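Local coordinates for tyrosine-protein phosphatase YwqE (Bacillus subtilis, PDB 3QY7) that removes phosphate from phosphotyrosine residues of proteins, as a manganese-dependent tyrosine phosphatase with a TIM-barrel fold related to the PHP family, at residues 118-121 / 122-126; 138-141 / 142-145. All blocks are in the same frame, centred on the assembly; numbering follows the deposited sequence.

Contact 1 of 2, residues 118-121 / 122-126; sequences AEQL and FYDLQ
Helix 118-127, the connecting helix of the beta-alpha-beta unit between strands 104-108 and 131-135, brings Q120 against D124 on one flank and L121 against F122 and L125 on another, a worked example of how one amphipathic helix serves both solvent and core. Successive i to i+4 backbone bonds, four of them between 118-121 and 122-126, carry the helix; F122 N reaches A118 O at 2.9 Å, and L125 N meets L121 O in the same way. On the polar flank the amide of Q120 comes over to the carboxylate of D124, the two planes turned 52° apart. NE2 of Q120 lies 3.1 Å from OD1 of D124, a weak hydrogen bond bent to 134° at the hydrogen. The bend of the Q120 chain at chi2 carries the amide forward along the helix toward D124 instead of letting it run straight out. A water spans the same pair, donating to OD2 of D124 at 2.7 Å and accepting a weak bond from NE2 of Q120. On the apolar flank, CG of L121 meets CD1 of F122 and CD1 of L125, each at 4.1 Å. F122 has its CG anti to the carbonyl carbon (chi1 -73°), which sets the ring close to the preceding turn, its CG 3.3 Å from the carbonyl O of A118. Beyond the helix this ring packs on P132 and I134 of strand 131-135 and on L153 of helix 148-155. The chemistry implies a division of labour: F122 seats the helix on strand 131-135, while L121 and L125 pack on I83 and helix 87-92, whereas the weak amide-carboxylate bond, assisted by water, probably adds only modestly to a turn already held by its backbone.

Contact 2 of 2, residues 138-141 / 142-145; sequences ERNR and EIRE
The backbone passes from a 3-10 turn at 138-139 through N140 into helix 141-145, where R144 N bonds to N140 O and E145 N to R141 O, both at 3.0 Å. N140 is the N-cap: its CG stands anti to the backbone N (chi1 -176°), which points OD1 forward at the first turn, where it accepts from I143 N at 3.0 Å. That N-H lies in the plane of the side-chain carbonyl, on a lone pair, and the bond is nearly straight at 162°. The cap also has an apolar side, CD1 of I143 resting 3.9 Å from CB of N140. Beginning at the next residue, R141 and E145 run side by side, CD of R141 lying 3.2 Å from OE2 of E145; NE of the guanidinium stays 4.5 Å from that oxygen, too far for a salt bridge. A water joins E138 O to NH1 of R144, meeting the guanidinium at its edge, in plane. Outside the turn, OE1 of E142 accepts from V114 N and OE1 of E138 bonds to S166 and T163. I143 packs on L150 and R144 on F178, so this short helix, following strand 131-135, touches both helix 148-155 and helix 173-184.

In the fold
Both contacts are local along the chain, and strand 131-135 separates them: contact 1 lies in the helix that leads into it, contact 2 in the loop and short helix that follow. Their centres are 20 Å apart and they do not touch, yet both pack on helix 148-155, through L153 and L150 respectively. Each is partly buried, but the balance differs. Contact 1 buries its hydrophobic side chains and leaves its polar pair to a weak bond and water at the surface. Contact 2 instead buries a polar group, the capping amide, and is the nearer to the metals, the side chain of E138 being about 9 Å from a bound iron ion.

Contact 1 of 2, residues 118-121 / 122-126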
loop_
_atom_site.group_PDB
_atom_site.type_symbol
_atom_site.label_atom_id
_atom_site.label_comp_id
_atom_site.label_asym_id
_atom_site.label_seq_id
_atom_site.Cartn_x
_atom_site.Cartn_y
_atom_site.Cartn_z
ATOM N N ALA A 118 6.713 17.022 -3.771
ATOM C CA ALA A 118 6.331 15.962 -2.838
ATOM C C ALA A 118 6.558 16.327 -1.366
ATOM O O ALA A 118 5.659 16.155 -0.541
ATOM C CB ALA A 118 7.065 14.649 -3.191
ATOM N N GLU A 119 7.745 16.841 -1.037
ATOM C CA GLU A 119 8.085 17.178 0.346
ATOM C C GLU A 119 7.140 18.226 0.935
ATOM O O GLU A 119 6.718 18.101 2.087
ATOM C CB GLU A 119 9.537 17.664 0.473
ATOM C CG GLU A 119 9.998 17.759 1.933
ATOM C CD GLU A 119 11.422 18.272 2.115
ATOM O OE1 GLU A 119 12.280 18.040 1.233
ATOM O OE2 GLU A 119 11.685 18.888 3.173
ATOM N N GLN A 120 6.837 19.247 0.132
ATOM C CA GLN A 120 5.931 20.330 0.527
ATOM C C GLN A 120 4.530 19.779 0.793
ATOM O O GLN A 120 3.928 20.069 1.835
ATOM C CB GLN A 120 5.900 21.444 -0.542
ATOM C CG GLN A 120 5.184 22.741 -0.111
ATOM C CD GLN A 120 5.724 23.326 1.192
ATOM O OE1 GLN A 120 6.919 23.609 1.324
ATOM N NE2 GLN A 120 4.843 23.497 2.161
ATOM N N LEU A 121 4.036 18.957 -0.132
ATOM C CA LEU A 121 2.727 18.306 0.030
ATOM C C LEU A 121 2.645 17.492 1.309
ATOM O O LEU A 121 1.659 17.579 2.048
ATOM C CB LEU A 121 2.395 17.417 -1.172
ATOM C CG LEU A 121 1.113 16.565 -1.074
ATOM C CD1 LEU A 121 -0.128 17.423 -0.932
ATOM C CD2 LEU A 121 1.010 15.684 -2.282
ATOM N N PHE A 122 3.680 16.692 1.556
ATOM C CA PHE A 122 3.713 15.812 2.712
ATOM C C PHE A 122 3.769 16.615 4.016
ATOM O O PHE A 122 3.200 16.210 5.044
ATOM C CB PHE A 122 4.897 14.839 2.587
ATOM C CG PHE A 122 4.699 13.749 1.537
ATOM C CD1 PHE A 122 3.620 13.773 0.651
ATOM C CD2 PHE A 122 5.619 12.713 1.435
ATOM C CE1 PHE A 122 3.436 12.775 -0.309
ATOM C CE2 PHE A 122 5.453 11.711 0.464
ATOM C CZ PHE A 122 4.367 11.742 -0.398
ATOM N N TYR A 123 4.470 17.752 3.967
ATOM C CA TYR A 123 4.547 18.656 5.113
ATOM C C TYR A 123 3.170 19.236 5.428
ATOM O O TYR A 123 2.729 19.250 6.590
ATOM C CB TYR A 123 5.541 19.786 4.840
ATOM C CG TYR A 123 5.593 20.798 5.958
ATOM C CD1 TYR A 123 6.355 20.566 7.103
ATOM C CD2 TYR A 123 4.858 21.973 5.883
ATOM C CE1 TYR A 123 6.395 21.492 8.142
ATOM C CE2 TYR A 123 4.887 22.897 6.909
ATOM C CZ TYR A 123 5.653 22.653 8.034
ATOM O OH TYR A 123 5.674 23.587 9.052
ATOM N N ASP A 124 2.499 19.683 4.375
ATOM C CA ASP A 124 1.161 20.233 4.469
ATOM C C ASP A 124 0.196 19.201 5.047
ATOM O O ASP A 124 -0.582 19.515 5.954
ATOM C CB ASP A 124 0.690 20.717 3.098
ATOM C CG ASP A 124 1.463 21.935 2.600
ATOM O OD1 ASP A 124 2.151 22.604 3.410
ATOM O OD2 ASP A 124 1.366 22.230 1.394
ATOM N N LEU A 125 0.273 17.957 4.567
ATOM C CA LEU A 125 -0.636 16.913 5.053
ATOM C C LEU A 125 -0.429 16.591 6.533
ATOM O O LEU A 125 -1.397 16.414 7.268
ATOM C CB LEU A 125 -0.560 15.649 4.170
ATOM C CG LEU A 125 -1.022 15.768 2.714
ATOM C CD1 LEU A 125 -0.627 14.499 1.945
ATOM C CD2 LEU A 125 -2.538 16.022 2.571
ATOM N N GLN A 126 0.830 16.542 6.974
ATOM C CA GLN A 126 1.136 16.297 8.379
ATOM C C GLN A 126 0.592 17.393 9.279
ATOM O O GLN A 126 0.146 17.122 10.391
ATOM C CB GLN A 126 2.638 16.139 8.603
ATOM C CG GLN A 126 3.187 14.788 8.176
ATOM C CD GLN A 126 4.682 14.685 8.416
ATOM O OE1 GLN A 126 5.132 14.407 9.534
ATOM N NE2 GLN A 126 5.463 14.914 7.364
HETATM O O HOH W 1 2.332 24.674 0.843
#

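Contact 2 of 2, residues 138-141 / 142-145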
loop_
_atom_site.group_PDB
_atom_site.type_symbol
_atom_site.label_atom_id
_atom_site.label_comp_id
_atom_site.label_asym_id
_atom_site.label_seq_id
_atom_site.Cartn_x
_atom_site.Cartn_y
_atom_site.Cartn_z
ATOM N N GLU A 138 10.246 1.099 -3.603
ATOM C CA GLU A 138 11.254 0.227 -4.251
ATOM C C GLU A 138 11.073 0.111 -5.770
ATOM O O GLU A 138 12.020 -0.229 -6.495
ATOM C CB GLU A 138 11.285 -1.167 -3.581
ATOM C CG GLU A 138 10.194 -2.185 -4.043
ATOM C CD GLU A 138 8.801 -1.968 -3.445
ATOM O OE1 GLU A 138 7.972 -2.875 -3.611
ATOM O OE2 GLU A 138 8.521 -0.929 -2.812
ATOM N N ARG A 139 9.862 0.378 -6.248
ATOM C CA ARG A 139 9.515 0.302 -7.662
ATOM C C ARG A 139 9.680 1.639 -8.385
ATOM O O ARG A 139 9.332 1.752 -9.564
ATOM C CB ARG A 139 8.075 -0.192 -7.832
ATOM C CG ARG A 139 7.894 -1.696 -7.744
ATOM C CD ARG A 139 7.977 -2.284 -9.150
ATOM N NE ARG A 139 7.281 -3.560 -9.257
ATOM C CZ ARG A 139 7.100 -4.231 -10.390
ATOM N NH1 ARG A 139 7.553 -3.751 -11.547
ATOM N NH2 ARG A 139 6.460 -5.390 -10.361
ATOM N N ASN A 140 10.188 2.645 -7.677
ATOM C CA ASN A 140 10.419 3.962 -8.264
ATOM C C ASN A 140 11.860 4.084 -8.780
ATOM O O ASN A 140 12.811 3.897 -8.022
ATOM C CB ASN A 140 10.136 5.059 -7.235
ATOM C CG ASN A 140 10.259 6.441 -7.821
ATOM O OD1 ASN A 140 11.351 6.997 -7.882
ATOM N ND2 ASN A 140 9.135 7.009 -8.241
ATOM N N ARG A 141 11.995 4.417 -10.062
ATOM C CA ARG A 141 13.313 4.493 -10.715
ATOM C C ARG A 141 14.262 5.484 -10.036
ATOM O O ARG A 141 15.435 5.168 -9.825
ATOM C CB ARG A 141 13.183 4.837 -12.205
ATOM C CG ARG A 141 14.350 4.314 -13.071
ATOM C CD ARG A 141 14.773 5.263 -14.201
ATOM N NE ARG A 141 13.657 5.804 -14.976
ATOM C CZ ARG A 141 13.204 5.300 -16.121
ATOM N NH1 ARG A 141 13.758 4.219 -16.655
ATOM N NH2 ARG A 141 12.181 5.882 -16.737
ATOM N N GLU A 142 13.763 6.677 -9.701
ATOM C CA GLU A 142 14.595 7.685 -9.030
ATOM C C GLU A 142 15.016 7.324 -7.606
ATOM O O GLU A 142 16.152 7.588 -7.199
ATOM C CB GLU A 142 13.943 9.072 -9.057
ATOM C CG GLU A 142 14.922 10.171 -8.673
ATOM C CD GLU A 142 14.406 11.583 -8.887
ATOM O OE1 GLU A 142 13.222 11.781 -9.256
ATOM O OE2 GLU A 142 15.220 12.514 -8.674
ATOM N N ILE A 143 14.108 6.738 -6.823
ATOM C CA ILE A 143 14.494 6.273 -5.499
ATOM C C ILE A 143 15.556 5.175 -5.617
ATOM O O ILE A 143 16.499 5.131 -4.832
ATOM C CB ILE A 143 13.274 5.785 -4.678
ATOM C CG1 ILE A 143 12.387 6.973 -4.309
ATOM C CG2 ILE A 143 13.722 5.034 -3.441
ATOM C CD1 ILE A 143 11.012 6.584 -3.754
ATOM N N ARG A 144 15.389 4.296 -6.598
ATOM C CA ARG A 144 16.352 3.231 -6.886
ATOM C C ARG A 144 17.738 3.814 -7.212
ATOM O O ARG A 144 18.758 3.328 -6.727
ATOM C CB ARG A 144 15.825 2.384 -8.046
ATOM C CG ARG A 144 16.694 1.217 -8.482
ATOM C CD ARG A 144 16.328 -0.073 -7.764
ATOM N NE ARG A 144 17.026 -1.195 -8.381
ATOM C CZ ARG A 144 16.472 -2.069 -9.220
ATOM N NH1 ARG A 144 15.178 -1.994 -9.537
ATOM N NH2 ARG A 144 17.219 -3.033 -9.733
ATOM N N GLU A 145 17.750 4.868 -8.018
ATOM C CA GLU A 145 18.992 5.555 -8.385
ATOM C C GLU A 145 19.560 6.433 -7.264
ATOM O O GLU A 145 20.781 6.610 -7.139
ATOM C CB GLU A 145 18.756 6.368 -9.658
ATOM C CG GLU A 145 18.655 5.493 -10.909
ATOM C CD GLU A 145 17.935 6.164 -12.073
ATOM O OE1 GLU A 145 17.549 7.352 -11.954
ATOM O OE2 GLU A 145 17.750 5.491 -13.117
HETATM O O HOH W 2 13.214 -0.045 -8.701
#